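Local coordinates for cobalamin biosynthesis protein CobN (Mycobacterium tuberculosis, PDB 7C6O) that serves as the large catalytic subunit of cobaltochelatase, the enzyme that inserts cobalt into the corrin ring during cobalamin biosynthesis, at residues V354-L359 with D583-Y588; A363-R368 with G406-D411; V369-S374 with L503-Q508. One frame throughout, in Å; residues are numbered along the deposited sequence.

Interaction 1 (V354-L359 with D583-Y588); sequences VRHARL and DLPLIY
Pro585 meets two successive residues of helix 343-361, Arg355 and His356, where this helix packs against the turn leading into strand 586-591, part of the parallel run 551-555, 586-591 and 608-612 of a mixed sheet. The proline CB stands over one face of the His356 imidazole in a CH-pi contact, 3.9 Å from the ring centroid and 22° off the normal. It is displaced toward the rim, with Pro585 CB 3.6 Å from His356 NE2. Pro585 CG lies instead against CB of Arg355, and Leu359 CD1 approaches Pro585 CB from one helical turn further on.

Arg355 starts with CG anti to its carbonyl carbon and then bends at chi2 (-90°), which carries the stem across the Asp583 carbonyl oxygen and brings one face of the guanidinium over Asp583 CB, with CZ 3.8 Å from that carbon. Leu584 CD2 fills the edge of the same group beside NH1. The carboxylate plane stands 86° to the guanidinium, and OD2 lies well out of the guanidinium plane, so no N-H points at it: Arg355 NH2 and Asp583 OD2 are 4.4 Å apart and only their charges interact. Each charge has its own salt-bridge partner, Asp540 for Arg355 NH1 and Arg348 for Asp583 OD1. A water joins the pair, accepting from Arg355 NE at 2.9 Å and donating to Asp583 OD2 at 2.7 Å.

The imidazole is held at both nitrogens. His356 ND1 is hydrogen-bonded to Leu352 O, one turn back in its own helix, which helps fix the ring's rotation. At the other nitrogen a second water lies in the ring plane, 2.7 Å from His356 NE2, and it accepts the backbone N-H of Leu586, the first residue of the strand, with N to water oxygen 2.9 Å.

Interaction 2 (A363-R368 with G406-D411); sequences APADKR and GYRVGD
The phenol ring of Tyr407 receives Pro364 CB over one face, a CH-pi contact 4.0 Å from the ring centroid and 19° off the normal, displaced toward the CD1-CE1 rim. Lys367 runs slantwise past the opposite, CE2 side of the ring, its CB 3.7 Å from Tyr407 CE2 and its CD 3.5 Å from the hydroxyl OH. A bend at chi3 (-68°) of this lysine carries its ammonium group past the ring to the carbonyl oxygen of Leu815. The Arg408 guanidinium has Ala365 CB over one face and, near its plane at the edge, Asp366 OD1, 4.3 Å from NH1 and beyond salt-bridge range.

Two loops meet here, the one entering strand 369-373 and the one leaving helix 391-405. Gly406 ends that helix in a Schellman motif, with positive phi, and its carbonyl oxygen lies 3.3 Å from Ala365 CA in a CA-H...O contact. Tyr407 CA offers a straighter one to Pro364 O, 165° at the hydrogen. One water ties the loops together: it donates to Pro364 O at 2.6 Å and to Lys367 O, and accepts from Arg408 N at 3.0 Å.

Interaction 3 (V369-S374 with L503-Q508); sequences VALVFS and LVLMVQ
Val504 and Ala370 form the tightest side-chain fit between two parallel strands, 369-373 and 503-507, whose axes come within 4.8 Å of each other. The small alanine makes the hollow and the valine fills it. With chi1 at 57°, Val504 CG1 is placed between its backbone N and carbonyl carbon and reaches within 3.6 Å of Ala370 CB. Strand 369-373 also pairs in parallel with 551-555 on its other edge, and helices cover both faces, as in a three-layered alpha/beta domain.

On the face carrying Val369, Leu371, Phe373, Leu503, Leu505 and Val507, the bumps are larger. Leu371 and Leu505 lie side by side and point the same way, CD2 of the first 4.0 Å from CG of the second. Phe373 crosses Leu505 obliquely, so that its CE1 rests 4.0 Å from Leu505 CD2, and Leu505 is flanked by both neighbours from the other strand. Helix 391-405 packs onto this face through Leu398, Leu399, Ala395 and Met402. On the face of Ala370, Val372, Val504 and Met506, helix 530-539 takes that place. Here Val372 CG1 comes 3.9 Å from Gln508 CB, the two side chains crossing at about a right angle.

Five backbone hydrogen bonds alternate in direction along the pair, from Val504 N to Val369 O (3.2 Å) at one end to Gln508 N to Phe373 O (2.8 Å) at the other; four of the acceptor oxygens also take a CA-H...O contact. Both chains end in polar side chains with partners beyond the pair: Ser374 OG bonds His554, while Gln508 reaches Asn560 and Tyr536. The chemistry therefore splits in two: apolar surfaces pack through the body of the strands, where main-chain bonds tie the facing peptide groups, and buried side-chain polarity gathers at their C-terminal ends.

Interactions 2 and 3 lie within the loop closed by interaction 1, the centres being about 15 to 16 Å apart. The chain runs from helix 343-361 of interaction 1 through the 363-368 loop of interaction 2 directly into strand 369-373 of interaction 3. Lys367 NZ reaches back to Leu359 O, 2.9 Å away, probably as a hydrogen bond. Interactions 2 and 3 meet by packing, with Val409 CG1 3.6 Å from Leu503 CD2 and Tyr407 CE2 3.9 Å from Val369 CG2. Interactions 1 and 3 do not touch, their nearest atoms being about 5 Å apart, but both reach one sheet. The sodium ion, held by Asp125 and Ser127, belongs to none of them.

Interaction 1 (V354-L359 with D583-Y588)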
# COMPACT_ATOMS: atom_id res chain seq x y z
N VAL A 354 23.38 9.89 3.05
CA VAL A 354 24.60 10.20 2.31
C VAL A 354 24.56 9.58 0.92
O VAL A 354 24.92 10.23 -0.07
CB VAL A 354 25.84 9.73 3.10
CG1 VAL A 354 27.09 9.78 2.24
CG2 VAL A 354 26.02 10.58 4.35
N ARG A 355 24.10 8.33 0.81
CA ARG A 355 24.03 7.67 -0.49
C ARG A 355 23.09 8.40 -1.44
O ARG A 355 23.38 8.52 -2.64
CB ARG A 355 23.59 6.22 -0.33
CG ARG A 355 24.52 5.34 0.50
CD ARG A 355 25.58 4.65 -0.33
NE ARG A 355 26.24 3.59 0.43
CZ ARG A 355 26.09 2.29 0.19
NH1 ARG A 355 25.31 1.88 -0.81
NH2 ARG A 355 26.73 1.39 0.93
N HIS A 356 21.96 8.90 -0.93
CA HIS A 356 21.05 9.66 -1.78
C HIS A 356 21.65 11.00 -2.18
O HIS A 356 21.51 11.43 -3.32
CB HIS A 356 19.70 9.85 -1.08
CG HIS A 356 18.81 8.65 -1.13
ND1 HIS A 356 18.92 7.61 -0.23
CD2 HIS A 356 17.80 8.32 -1.97
CE1 HIS A 356 18.01 6.69 -0.52
NE2 HIS A 356 17.32 7.10 -1.56
N ALA A 357 22.33 11.67 -1.24
CA ALA A 357 22.99 12.93 -1.57
C ALA A 357 24.14 12.71 -2.54
O ALA A 357 24.39 13.55 -3.41
CB ALA A 357 23.48 13.61 -0.29
N ARG A 358 24.84 11.58 -2.41
CA ARG A 358 25.97 11.28 -3.29
C ARG A 358 25.54 11.20 -4.75
O ARG A 358 26.35 11.48 -5.64
CB ARG A 358 26.63 9.97 -2.85
CG ARG A 358 27.75 9.48 -3.75
CD ARG A 358 29.10 10.06 -3.34
NE ARG A 358 30.19 9.54 -4.17
CZ ARG A 358 30.93 10.28 -4.98
NH1 ARG A 358 30.73 11.59 -5.06
NH2 ARG A 358 31.90 9.72 -5.70
N LEU A 359 24.28 10.84 -5.00
CA LEU A 359 23.82 10.67 -6.38
C LEU A 359 23.97 11.95 -7.19
O LEU A 359 24.26 11.90 -8.39
CB LEU A 359 22.36 10.21 -6.39
CG LEU A 359 22.08 8.81 -5.84
CD1 LEU A 359 20.58 8.55 -5.76
CD2 LEU A 359 22.76 7.75 -6.71
N ASP A 583 21.99 0.34 2.66
CA ASP A 583 21.91 1.76 2.35
C ASP A 583 21.61 2.04 0.88
O ASP A 583 21.60 3.21 0.48
CB ASP A 583 23.22 2.47 2.72
CG ASP A 583 23.49 2.45 4.22
OD1 ASP A 583 22.53 2.34 5.00
OD2 ASP A 583 24.68 2.56 4.60
N LEU A 584 21.37 1.02 0.07
CA LEU A 584 21.23 1.21 -1.38
C LEU A 584 19.98 2.02 -1.71
O LEU A 584 18.87 1.62 -1.32
CB LEU A 584 21.17 -0.14 -2.09
CG LEU A 584 22.46 -0.92 -2.24
CD1 LEU A 584 22.16 -2.34 -2.70
CD2 LEU A 584 23.39 -0.23 -3.23
N PRO A 585 20.10 3.14 -2.42
CA PRO A 585 18.91 3.83 -2.91
C PRO A 585 18.11 2.93 -3.85
O PRO A 585 18.68 2.21 -4.67
CB PRO A 585 19.48 5.05 -3.64
CG PRO A 585 20.84 5.26 -3.05
CD PRO A 585 21.34 3.87 -2.74
N LEU A 586 16.79 2.97 -3.70
CA LEU A 586 15.89 2.13 -4.48
C LEU A 586 14.89 3.02 -5.21
O LEU A 586 14.12 3.75 -4.58
CB LEU A 586 15.17 1.12 -3.59
CG LEU A 586 14.10 0.23 -4.25
CD1 LEU A 586 14.69 -0.60 -5.37
CD2 LEU A 586 13.43 -0.67 -3.21
N ILE A 587 14.91 2.95 -6.54
CA ILE A 587 13.99 3.68 -7.40
C ILE A 587 13.09 2.66 -8.09
O ILE A 587 13.58 1.66 -8.61
CB ILE A 587 14.76 4.54 -8.43
CG1 ILE A 587 15.69 5.51 -7.69
CG2 ILE A 587 13.79 5.29 -9.33
CD1 ILE A 587 16.81 6.05 -8.55
N TYR A 588 11.79 2.92 -8.08
CA TYR A 588 10.80 1.86 -8.25
C TYR A 588 9.63 2.34 -9.11
O TYR A 588 8.62 2.84 -8.58
CB TYR A 588 10.30 1.38 -6.89
CG TYR A 588 9.95 -0.08 -6.76
CD1 TYR A 588 9.38 -0.79 -7.81
CD2 TYR A 588 10.17 -0.75 -5.56
CE1 TYR A 588 9.05 -2.13 -7.67
CE2 TYR A 588 9.85 -2.08 -5.41
CZ TYR A 588 9.29 -2.77 -6.46
OH TYR A 588 8.98 -4.10 -6.30
O HOH W 1 26.88 3.27 3.29
O HOH W 2 15.65 5.03 -1.93
O HOH W 3 16.16 6.30 -4.49

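Interaction 2 (A363-R368 with G406-D411)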
# COMPACT_ATOMS: atom_id res chain seq x y z
N ALA A 363 28.47 11.91 -11.93
CA ALA A 363 28.02 12.16 -13.29
C ALA A 363 27.48 10.88 -13.92
O ALA A 363 27.88 9.77 -13.53
CB ALA A 363 29.15 12.72 -14.14
N PRO A 364 26.58 10.99 -14.90
CA PRO A 364 26.05 9.78 -15.55
C PRO A 364 27.12 8.83 -16.06
O PRO A 364 26.95 7.60 -15.96
CB PRO A 364 25.22 10.36 -16.71
CG PRO A 364 24.74 11.66 -16.18
CD PRO A 364 25.87 12.20 -15.34
N ALA A 365 28.24 9.35 -16.57
CA ALA A 365 29.28 8.49 -17.13
C ALA A 365 29.95 7.62 -16.08
O ALA A 365 30.53 6.58 -16.43
CB ALA A 365 30.33 9.33 -17.85
N ASP A 366 29.89 8.01 -14.81
CA ASP A 366 30.52 7.27 -13.72
C ASP A 366 29.52 6.52 -12.84
O ASP A 366 29.94 5.85 -11.90
CB ASP A 366 31.35 8.21 -12.85
CG ASP A 366 32.36 9.01 -13.65
OD1 ASP A 366 33.06 8.41 -14.50
OD2 ASP A 366 32.44 10.24 -13.45
N LYS A 367 28.23 6.63 -13.13
CA LYS A 367 27.20 6.12 -12.23
C LYS A 367 26.92 4.65 -12.53
O LYS A 367 26.65 4.27 -13.67
CB LYS A 367 25.92 6.94 -12.37
CG LYS A 367 24.85 6.62 -11.34
CD LYS A 367 23.87 7.77 -11.19
CE LYS A 367 24.55 8.98 -10.57
NZ LYS A 367 23.67 10.19 -10.59
N ARG A 368 27.00 3.82 -11.48
CA ARG A 368 26.72 2.39 -11.59
C ARG A 368 25.30 2.12 -11.11
O ARG A 368 24.92 2.54 -10.01
CB ARG A 368 27.73 1.58 -10.78
CG ARG A 368 29.16 1.68 -11.32
CD ARG A 368 30.14 0.87 -10.49
NE ARG A 368 30.15 1.29 -9.09
CZ ARG A 368 30.98 2.19 -8.58
NH1 ARG A 368 31.88 2.79 -9.35
NH2 ARG A 368 30.91 2.50 -7.29
N GLY A 406 24.13 9.93 -20.98
CA GLY A 406 25.54 9.76 -20.74
C GLY A 406 25.94 8.56 -19.90
O GLY A 406 27.12 8.42 -19.57
N TYR A 407 24.99 7.70 -19.53
CA TYR A 407 25.33 6.48 -18.81
C TYR A 407 26.06 5.51 -19.73
O TYR A 407 25.84 5.49 -20.94
CB TYR A 407 24.07 5.81 -18.26
CG TYR A 407 23.43 6.52 -17.09
CD1 TYR A 407 22.57 7.59 -17.28
CD2 TYR A 407 23.69 6.12 -15.78
CE1 TYR A 407 21.98 8.24 -16.21
CE2 TYR A 407 23.10 6.76 -14.71
CZ TYR A 407 22.25 7.82 -14.93
OH TYR A 407 21.67 8.45 -13.85
N ARG A 408 26.92 4.69 -19.14
CA ARG A 408 27.63 3.65 -19.88
C ARG A 408 26.81 2.37 -19.80
O ARG A 408 26.92 1.61 -18.83
CB ARG A 408 29.04 3.47 -19.34
CG ARG A 408 29.92 4.70 -19.50
CD ARG A 408 31.39 4.34 -19.52
NE ARG A 408 32.18 5.35 -20.21
CZ ARG A 408 32.88 6.30 -19.60
NH1 ARG A 408 32.90 6.36 -18.28
NH2 ARG A 408 33.56 7.19 -20.31
N VAL A 409 25.98 2.13 -20.82
CA VAL A 409 25.06 1.00 -20.82
C VAL A 409 25.62 -0.20 -21.56
O VAL A 409 24.92 -1.21 -21.73
CB VAL A 409 23.69 1.40 -21.42
CG1 VAL A 409 23.12 2.60 -20.67
CG2 VAL A 409 23.83 1.71 -22.91
N GLY A 410 26.87 -0.13 -22.01
CA GLY A 410 27.46 -1.25 -22.72
C GLY A 410 26.75 -1.55 -24.02
O GLY A 410 26.16 -0.67 -24.66
N ASP A 411 26.78 -2.82 -24.42
CA ASP A 411 26.13 -3.24 -25.66
C ASP A 411 25.11 -4.34 -25.37
O ASP A 411 25.26 -5.48 -25.82
CB ASP A 411 27.16 -3.71 -26.68
CG ASP A 411 26.55 -4.03 -28.03
OD1 ASP A 411 25.67 -3.26 -28.47
OD2 ASP A 411 26.96 -5.03 -28.65
O HOH W 4 27.39 5.04 -16.21

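Interaction 3 (V369-S374 with L503-Q508)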
# COMPACT_ATOMS: atom_id res chain seq x y z
N VAL A 369 24.52 1.44 -11.95
CA VAL A 369 23.11 1.20 -11.68
C VAL A 369 22.81 -0.28 -11.81
O VAL A 369 23.26 -0.93 -12.77
CB VAL A 369 22.20 2.01 -12.63
CG1 VAL A 369 20.73 1.78 -12.30
CG2 VAL A 369 22.55 3.50 -12.56
N ALA A 370 22.05 -0.82 -10.86
CA ALA A 370 21.53 -2.17 -10.94
C ALA A 370 20.06 -2.13 -11.33
O ALA A 370 19.26 -1.45 -10.68
CB ALA A 370 21.70 -2.90 -9.60
N LEU A 371 19.72 -2.84 -12.40
CA LEU A 371 18.34 -2.95 -12.88
C LEU A 371 17.86 -4.36 -12.54
O LEU A 371 18.34 -5.34 -13.10
CB LEU A 371 18.28 -2.69 -14.39
CG LEU A 371 16.92 -2.48 -15.06
CD1 LEU A 371 16.24 -1.26 -14.48
CD2 LEU A 371 17.08 -2.35 -16.57
N VAL A 372 16.91 -4.46 -11.61
CA VAL A 372 16.47 -5.74 -11.06
C VAL A 372 15.05 -6.02 -11.55
O VAL A 372 14.17 -5.16 -11.46
CB VAL A 372 16.53 -5.74 -9.52
CG1 VAL A 372 16.06 -7.09 -8.97
CG2 VAL A 372 17.95 -5.45 -9.06
N PHE A 373 14.84 -7.24 -12.04
CA PHE A 373 13.55 -7.69 -12.55
C PHE A 373 12.92 -8.68 -11.58
O PHE A 373 13.61 -9.56 -11.04
CB PHE A 373 13.70 -8.35 -13.92
CG PHE A 373 14.16 -7.42 -15.01
CD1 PHE A 373 15.47 -6.98 -15.05
CD2 PHE A 373 13.28 -7.02 -16.00
CE1 PHE A 373 15.89 -6.13 -16.06
CE2 PHE A 373 13.70 -6.17 -17.01
CZ PHE A 373 15.00 -5.73 -17.04
N SER A 374 11.61 -8.56 -11.37
CA SER A 374 10.87 -9.55 -10.60
C SER A 374 10.84 -10.89 -11.34
O SER A 374 11.01 -10.95 -12.56
CB SER A 374 9.44 -9.08 -10.34
OG SER A 374 9.41 -7.81 -9.70
N LEU A 503 26.39 -0.98 -15.91
CA LEU A 503 25.07 -1.49 -15.60
C LEU A 503 25.15 -2.98 -15.29
O LEU A 503 25.98 -3.71 -15.84
CB LEU A 503 24.10 -1.28 -16.76
CG LEU A 503 23.22 -0.03 -16.78
CD1 LEU A 503 23.98 1.22 -16.41
CD2 LEU A 503 22.69 0.10 -18.18
N VAL A 504 24.27 -3.43 -14.40
CA VAL A 504 24.04 -4.86 -14.20
C VAL A 504 22.54 -5.09 -14.23
O VAL A 504 21.77 -4.38 -13.57
CB VAL A 504 24.66 -5.38 -12.89
CG1 VAL A 504 24.14 -4.62 -11.68
CG2 VAL A 504 24.40 -6.87 -12.73
N LEU A 505 22.11 -6.06 -15.04
CA LEU A 505 20.73 -6.50 -15.09
C LEU A 505 20.66 -7.86 -14.40
O LEU A 505 21.40 -8.78 -14.76
CB LEU A 505 20.22 -6.59 -16.53
CG LEU A 505 19.70 -5.30 -17.16
CD1 LEU A 505 20.80 -4.25 -17.32
CD2 LEU A 505 19.03 -5.58 -18.51
N MET A 506 19.79 -7.96 -13.40
CA MET A 506 19.74 -9.15 -12.55
C MET A 506 18.29 -9.55 -12.32
O MET A 506 17.44 -8.70 -12.07
CB MET A 506 20.44 -8.90 -11.20
CG MET A 506 20.45 -10.10 -10.27
SD MET A 506 21.22 -9.75 -8.68
CE MET A 506 22.93 -9.60 -9.16
N VAL A 507 18.03 -10.84 -12.42
CA VAL A 507 16.75 -11.37 -11.98
C VAL A 507 16.77 -11.47 -10.46
O VAL A 507 17.74 -11.96 -9.88
CB VAL A 507 16.48 -12.74 -12.62
CG1 VAL A 507 15.14 -13.28 -12.14
CG2 VAL A 507 16.50 -12.64 -14.14
N GLN A 508 15.73 -10.96 -9.83
CA GLN A 508 15.64 -11.00 -8.37
C GLN A 508 15.80 -12.44 -7.89
O GLN A 508 15.19 -13.35 -8.47
CB GLN A 508 14.31 -10.42 -7.91
CG GLN A 508 14.26 -10.04 -6.44
CD GLN A 508 13.00 -9.28 -6.09
OE1 GLN A 508 11.90 -9.65 -6.50
NE2 GLN A 508 13.16 -8.19 -5.34